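PDB 3ZH9: DNA polymerase III subunit delta from Bacillus subtilis, which probably acts as the wrench that opens the ring-shaped beta subunit dimer, within the ATP-hydrolysing complex that loads this ring onto primed DNA during replication. Local coordinates for residues 12-15 / 16-20; 30-33 / 34-38. All blocks are in the same frame, centred on the assembly; numbering follows the deposited sequence.

Interaction 1: residues 12-15 / 16-20; sequences GEVH and PVYCL
Glu13, Val14 and His15 run in an extended loop past the phenol end of Tyr18, whose ring points back along the chain. The backbone is extended through His15. It bends at Pro16, where psi is -26°, and enters strand 17-21. This is the first strand of the five-stranded parallel sheet, with strand order 2-3-4-1-5, in the P-loop NTPase-like part of the protein. The strand lies between 113-119 and 139-142. Pro16 and Tyr18 bond to Phe115, and Val17 and Cys19 to Phe139, through their backbones.

The contact is a local one, centred on the Tyr18 hydroxyl. CG of Tyr18 is anti to the carbonyl carbon (chi1 -66°), which directs the ring toward the loop. Its OH accepts a nearly straight bond from His15 N, 2.9 Å long at 169°. Beside the hydroxyl-bearing carbon, Tyr18 CE1 lies 3.2 Å from His15 O. The side chains of His15 and Tyr18 cross at about a right angle, with His15 CD2 3.7 Å from Tyr18 OH. Val14 CG1 comes to the edge of the tyrosine ring, 4.4 Å from Tyr18 CE1. Beyond the two segments, the ring meets that of Phe139 with planes nearly parallel. A phenylalanine here would probably keep much of this packing but leave His15 N without its acceptor and break the water bridge to the loop. That bridge is one water in the plane of the ring: it sits 2.6 Å from Tyr18 OH and donates to Glu13 O, also at 2.6 Å.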
ATOM      1  N   GLY A  12     -21.575   5.454  14.864  1.00 33.51           N
ATOM      2  CA  GLY A  12     -21.603   4.926  16.210  1.00 37.03           C
ATOM      3  C   GLY A  12     -21.834   3.431  16.208  1.00 40.14           C
ATOM      4  O   GLY A  12     -22.121   2.846  17.240  1.00 39.49           O
ATOM      5  N   GLU A  13     -21.683   2.800  15.049  1.00 33.39           N
ATOM      6  CA  GLU A  13     -21.840   1.356  14.971  1.00 33.43           C
ATOM      7  C   GLU A  13     -20.484   0.680  15.098  1.00 37.38           C
ATOM      8  O   GLU A  13     -19.707   0.604  14.132  1.00 36.88           O
ATOM      9  CB  GLU A  13     -22.545   0.970  13.670  1.00 32.03           C
ATOM     10  CG  GLU A  13     -23.921   1.609  13.545  1.00 34.13           C
ATOM     11  CD  GLU A  13     -24.507   1.513  12.138  1.00 38.17           C
ATOM     12  OE1 GLU A  13     -23.946   0.806  11.277  1.00 35.86           O
ATOM     13  OE2 GLU A  13     -25.544   2.152  11.898  1.00 39.72           O
ATOM     14  N   VAL A  14     -20.182   0.224  16.309  1.00 30.83           N
ATOM     15  CA  VAL A  14     -18.910  -0.436  16.568  1.00 32.83           C
ATOM     16  C   VAL A  14     -19.217  -1.820  17.096  1.00 36.89           C
ATOM     17  O   VAL A  14     -19.912  -1.956  18.094  1.00 32.99           O
ATOM     18  CB  VAL A  14     -18.039   0.338  17.588  1.00 41.07           C
ATOM     19  CG1 VAL A  14     -16.593  -0.196  17.564  1.00 35.53           C
ATOM     20  CG2 VAL A  14     -18.058   1.820  17.269  1.00 41.42           C
ATOM     21  N   HIS A  15     -18.723  -2.842  16.404  1.00 34.39           N
ATOM     22  CA  HIS A  15     -19.070  -4.209  16.740  1.00 34.38           C
ATOM     23  C   HIS A  15     -17.998  -4.874  17.608  1.00 30.47           C
ATOM     24  O   HIS A  15     -16.886  -4.389  17.696  1.00 31.65           O
ATOM     25  CB  HIS A  15     -19.389  -4.980  15.453  1.00 31.86           C
ATOM     26  CG  HIS A  15     -20.400  -4.268  14.594  1.00 51.69           C
ATOM     27  ND1 HIS A  15     -21.694  -4.026  15.013  1.00 51.05           N
ATOM     28  CD2 HIS A  15     -20.289  -3.696  13.369  1.00 48.85           C
ATOM     29  CE1 HIS A  15     -22.344  -3.363  14.072  1.00 55.21           C
ATOM     30  NE2 HIS A  15     -21.513  -3.146  13.066  1.00 54.79           N
ATOM     31  N   PRO A  16     -18.362  -5.965  18.291  1.00 33.84           N
ATOM     32  CA  PRO A  16     -17.442  -6.602  19.247  1.00 28.89           C
ATOM     33  C   PRO A  16     -16.276  -7.325  18.564  1.00 29.58           C
ATOM     34  O   PRO A  16     -15.238  -7.476  19.190  1.00 27.57           O
ATOM     35  CB  PRO A  16     -18.335  -7.606  19.993  1.00 27.14           C
ATOM     36  CG  PRO A  16     -19.747  -7.099  19.789  1.00 30.83           C
ATOM     37  CD  PRO A  16     -19.731  -6.500  18.385  1.00 23.10           C
ATOM     38  N   VAL A  17     -16.448  -7.764  17.316  1.00 27.54           N
ATOM     39  CA  VAL A  17     -15.402  -8.532  16.627  1.00 30.98           C
ATOM     40  C   VAL A  17     -15.255  -8.085  15.160  1.00 30.22           C
ATOM     41  O   VAL A  17     -16.241  -8.061  14.394  1.00 25.17           O
ATOM     42  CB  VAL A  17     -15.677 -10.062  16.657  1.00 28.77           C
ATOM     43  CG1 VAL A  17     -14.548 -10.827  15.998  1.00 23.31           C
ATOM     44  CG2 VAL A  17     -15.894 -10.571  18.077  1.00 29.04           C
ATOM     45  N   TYR A  18     -14.029  -7.724  14.781  1.00 25.74           N
ATOM     46  CA  TYR A  18     -13.695  -7.441  13.373  1.00 27.24           C
ATOM     47  C   TYR A  18     -12.589  -8.360  12.904  1.00 31.62           C
ATOM     48  O   TYR A  18     -11.718  -8.763  13.683  1.00 36.10           O
ATOM     49  CB  TYR A  18     -13.196  -6.013  13.165  1.00 32.24           C
ATOM     50  CG  TYR A  18     -14.222  -4.948  13.413  1.00 29.99           C
ATOM     51  CD1 TYR A  18     -14.526  -4.546  14.711  1.00 28.18           C
ATOM     52  CD2 TYR A  18     -14.898  -4.351  12.355  1.00 28.34           C
ATOM     53  CE1 TYR A  18     -15.452  -3.561  14.951  1.00 34.90           C
ATOM     54  CE2 TYR A  18     -15.853  -3.374  12.584  1.00 26.92           C
ATOM     55  CZ  TYR A  18     -16.114  -2.971  13.886  1.00 28.83           C
ATOM     56  OH  TYR A  18     -17.050  -1.999  14.135  1.00 28.06           O
ATOM     57  N   CYS A  19     -12.625  -8.678  11.619  1.00 24.28           N
ATOM     58  CA  CYS A  19     -11.522  -9.343  10.976  1.00 27.71           C
ATOM     59  C   CYS A  19     -11.151  -8.540   9.741  1.00 29.78           C
ATOM     60  O   CYS A  19     -11.898  -8.501   8.737  1.00 31.73           O
ATOM     61  CB  CYS A  19     -11.859 -10.795  10.617  1.00 31.41           C
ATOM     62  SG  CYS A  19     -10.438 -11.657   9.852  1.00 40.72           S
ATOM     63  N   LEU A  20     -10.010  -7.873   9.834  1.00 31.75           N
ATOM     64  CA  LEU A  20      -9.527  -7.027   8.752  1.00 34.14           C
ATOM     65  C   LEU A  20      -8.433  -7.811   8.033  1.00 42.00           C
ATOM     66  O   LEU A  20      -7.438  -8.217   8.644  1.00 33.91           O
ATOM     67  CB  LEU A  20      -8.972  -5.706   9.305  1.00 36.43           C
ATOM     68  CG  LEU A  20      -9.741  -5.033  10.456  1.00 35.98           C
ATOM     69  CD1 LEU A  20      -9.079  -3.715  10.900  1.00 35.21           C
ATOM     70  CD2 LEU A  20     -11.185  -4.789  10.092  1.00 29.27           C
TER
HETATM   71  O   HOH W   1     -18.489  -0.818  12.330  1.00 35.14           O

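Interaction 2: residues 30-33 / 34-38; sequences ETVS and RIRQT
Glu30 and Arg34 sit one turn apart on helix 25-39 and pair through their side chains. The carboxylate of Glu30 is brought round by a bend at chi2 (64°). Arg34 starts with CB 3.7 Å from Thr31 O. Its CG passes 3.6 Å from Glu30 O, the carbonyl that also accepts Arg34 N. The chain then runs extended, and CD comes to 3.7 Å from Glu30 OE2. The salt bridge is made at NE, which donates to Glu30 OE2 at 2.8 Å and 155°. OE2 uses its anti lone pair, the one away from the other oxygen. The carboxylate and guanidinium planes are 72° apart. At the tip, CZ and NH2 each lie 3.5 Å from the same Glu30 OE2. The guanidinium also makes a cation-pi contact with Trp6 of helix 2-10.

The other side chains follow the same four-residue step. Ile35 CG1 packs 3.4 Å from Thr31 O, and Ile35 CD1 reaches Thr31 CG2. Thr31 OG1 is bonded to Trp6 NE1 and Leu27 O. Val32 CG1 comes to the edge of the Arg36 guanidinium, near its plane. Further on, Thr38 OG1 donates to Arg34 O at 2.7 Å. Buried Thr31, Val32 and Ile35 contrast with the exposed Gln37. This is an amphipathic helix packed on the parallel sheet of an alpha/beta domain, with an i to i+4 salt bridge along its side.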
ATOM      1  N   GLU A  30      -5.132   2.281   8.451  1.00 36.81           N
ATOM      2  CA  GLU A  30      -6.022   3.433   8.567  1.00 37.50           C
ATOM      3  C   GLU A  30      -7.316   3.052   9.314  1.00 38.65           C
ATOM      4  O   GLU A  30      -7.838   3.824  10.118  1.00 48.22           O
ATOM      5  CB  GLU A  30      -6.318   3.997   7.180  1.00 40.07           C
ATOM      6  CG  GLU A  30      -7.391   5.053   7.167  1.00 45.83           C
ATOM      7  CD  GLU A  30      -6.998   6.291   7.949  1.00 48.59           C
ATOM      8  OE1 GLU A  30      -5.793   6.446   8.236  1.00 53.02           O
ATOM      9  OE2 GLU A  30      -7.887   7.110   8.269  1.00 43.85           O
ATOM     10  N   THR A  31      -7.804   1.841   9.066  1.00 38.89           N
ATOM     11  CA  THR A  31      -9.047   1.358   9.675  1.00 37.86           C
ATOM     12  C   THR A  31      -8.870   1.080  11.169  1.00 34.98           C
ATOM     13  O   THR A  31      -9.714   1.442  11.990  1.00 41.67           O
ATOM     14  CB  THR A  31      -9.550   0.077   8.946  1.00 35.34           C
ATOM     15  OG1 THR A  31      -9.794   0.386   7.565  1.00 38.03           O
ATOM     16  CG2 THR A  31     -10.835  -0.466   9.593  1.00 32.60           C
ATOM     17  N   VAL A  32      -7.769   0.423  11.511  1.00 40.34           N
ATOM     18  CA  VAL A  32      -7.429   0.177  12.906  1.00 45.10           C
ATOM     19  C   VAL A  32      -7.354   1.507  13.649  1.00 43.41           C
ATOM     20  O   VAL A  32      -7.800   1.633  14.786  1.00 39.39           O
ATOM     21  CB  VAL A  32      -6.079  -0.564  13.019  1.00 51.20           C
ATOM     22  CG1 VAL A  32      -5.477  -0.387  14.407  1.00 51.95           C
ATOM     23  CG2 VAL A  32      -6.256  -2.033  12.683  1.00 53.33           C
ATOM     24  N   SER A  33      -6.801   2.512  12.982  1.00 41.84           N
ATOM     25  CA  SER A  33      -6.679   3.833  13.577  1.00 43.60           C
ATOM     26  C   SER A  33      -8.053   4.475  13.808  1.00 42.79           C
ATOM     27  O   SER A  33      -8.301   5.081  14.855  1.00 41.53           O
ATOM     28  CB  SER A  33      -5.796   4.726  12.696  1.00 43.28           C
ATOM     29  OG  SER A  33      -5.614   5.992  13.297  1.00 56.07           O
ATOM     30  N   ARG A  34      -8.950   4.342  12.834  1.00 38.84           N
ATOM     31  CA  ARG A  34     -10.294   4.891  12.994  1.00 39.44           C
ATOM     32  C   ARG A  34     -11.051   4.155  14.095  1.00 41.01           C
ATOM     33  O   ARG A  34     -11.882   4.742  14.791  1.00 44.09           O
ATOM     34  CB  ARG A  34     -11.075   4.853  11.675  1.00 36.62           C
ATOM     35  CG  ARG A  34     -10.688   5.979  10.702  1.00 35.16           C
ATOM     36  CD  ARG A  34     -11.125   5.660   9.266  1.00 37.37           C
ATOM     37  NE  ARG A  34     -10.619   6.650   8.318  1.00 43.95           N
ATOM     38  CZ  ARG A  34     -11.358   7.583   7.723  1.00 45.80           C
ATOM     39  NH1 ARG A  34     -12.665   7.666   7.964  1.00 38.10           N
ATOM     40  NH2 ARG A  34     -10.792   8.430   6.872  1.00 41.49           N
ATOM     41  N   ILE A  35     -10.772   2.871  14.264  1.00 37.64           N
ATOM     42  CA  ILE A  35     -11.503   2.134  15.288  1.00 45.96           C
ATOM     43  C   ILE A  35     -11.009   2.585  16.653  1.00 45.14           C
ATOM     44  O   ILE A  35     -11.792   2.737  17.576  1.00 45.89           O
ATOM     45  CB  ILE A  35     -11.360   0.618  15.153  1.00 42.84           C
ATOM     46  CG1 ILE A  35     -12.155   0.112  13.945  1.00 34.65           C
ATOM     47  CG2 ILE A  35     -11.851  -0.071  16.434  1.00 35.24           C
ATOM     48  CD1 ILE A  35     -11.803  -1.328  13.535  1.00 25.93           C
ATOM     49  N   ARG A  36      -9.701   2.811  16.750  1.00 48.06           N
ATOM     50  CA  ARG A  36      -9.068   3.302  17.970  1.00 49.07           C
ATOM     51  C   ARG A  36      -9.605   4.676  18.367  1.00 51.54           C
ATOM     52  O   ARG A  36      -9.995   4.892  19.515  1.00 47.61           O
ATOM     53  CB  ARG A  36      -7.555   3.367  17.771  1.00 49.17           C
ATOM     54  CG  ARG A  36      -6.764   3.812  18.990  1.00 62.57           C
ATOM     55  CD  ARG A  36      -5.298   3.997  18.617  1.00 80.42           C
ATOM     56  NE  ARG A  36      -4.829   2.923  17.742  1.00 92.69           N
ATOM     57  CZ  ARG A  36      -3.604   2.850  17.229  1.00107.40           C
ATOM     58  NH1 ARG A  36      -2.709   3.790  17.504  1.00117.02           N
ATOM     59  NH2 ARG A  36      -3.273   1.833  16.443  1.00107.38           N
ATOM     60  N   GLN A  37      -9.626   5.600  17.411  1.00 50.53           N
ATOM     61  CA  GLN A  37     -10.184   6.935  17.626  1.00 47.14           C
ATOM     62  C   GLN A  37     -11.632   6.851  18.080  1.00 53.75           C
ATOM     63  O   GLN A  37     -12.132   7.735  18.773  1.00 53.17           O
ATOM     64  CB  GLN A  37     -10.109   7.763  16.331  1.00 40.93           C
ATOM     65  CG  GLN A  37      -8.706   8.234  16.001  1.00 63.47           C
ATOM     66  CD  GLN A  37      -8.566   8.804  14.589  1.00 75.11           C
ATOM     67  OE1 GLN A  37      -9.528   8.869  13.817  1.00 63.32           O
ATOM     68  NE2 GLN A  37      -7.349   9.220  14.250  1.00 84.89           N
ATOM     69  N   THR A  38     -12.318   5.792  17.665  1.00 50.93           N
ATOM     70  CA  THR A  38     -13.708   5.607  18.065  1.00 43.88           C
ATOM     71  C   THR A  38     -13.866   5.061  19.503  1.00 45.24           C
ATOM     72  O   THR A  38     -14.725   5.527  20.245  1.00 42.73           O
ATOM     73  CB  THR A  38     -14.477   4.703  17.069  1.00 46.89           C
ATOM     74  OG1 THR A  38     -14.325   5.204  15.735  1.00 48.79           O
ATOM     75  CG2 THR A  38     -15.945   4.684  17.404  1.00 42.01           C
TER

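In the fold
The chain starts with helix 2-10 and leaves it through the loop of interaction 1, which leads straight into strand 17-21. After this strand it turns into helix 25-39, which carries interaction 2. The two contacts are local and in series: neither closes a long loop, and they neither nest nor cross. Their centres are 11 Å apart, and the side chains meet directly. At one end, Val14 of the loop packs on Thr38. At the other, Leu20 of the strand packs on Thr31 and Val32. Helix 2-10 joins them too, since Leu9 touches Val14, Tyr18 and Ile35. Together they tie the first strand of the sheet to two helices.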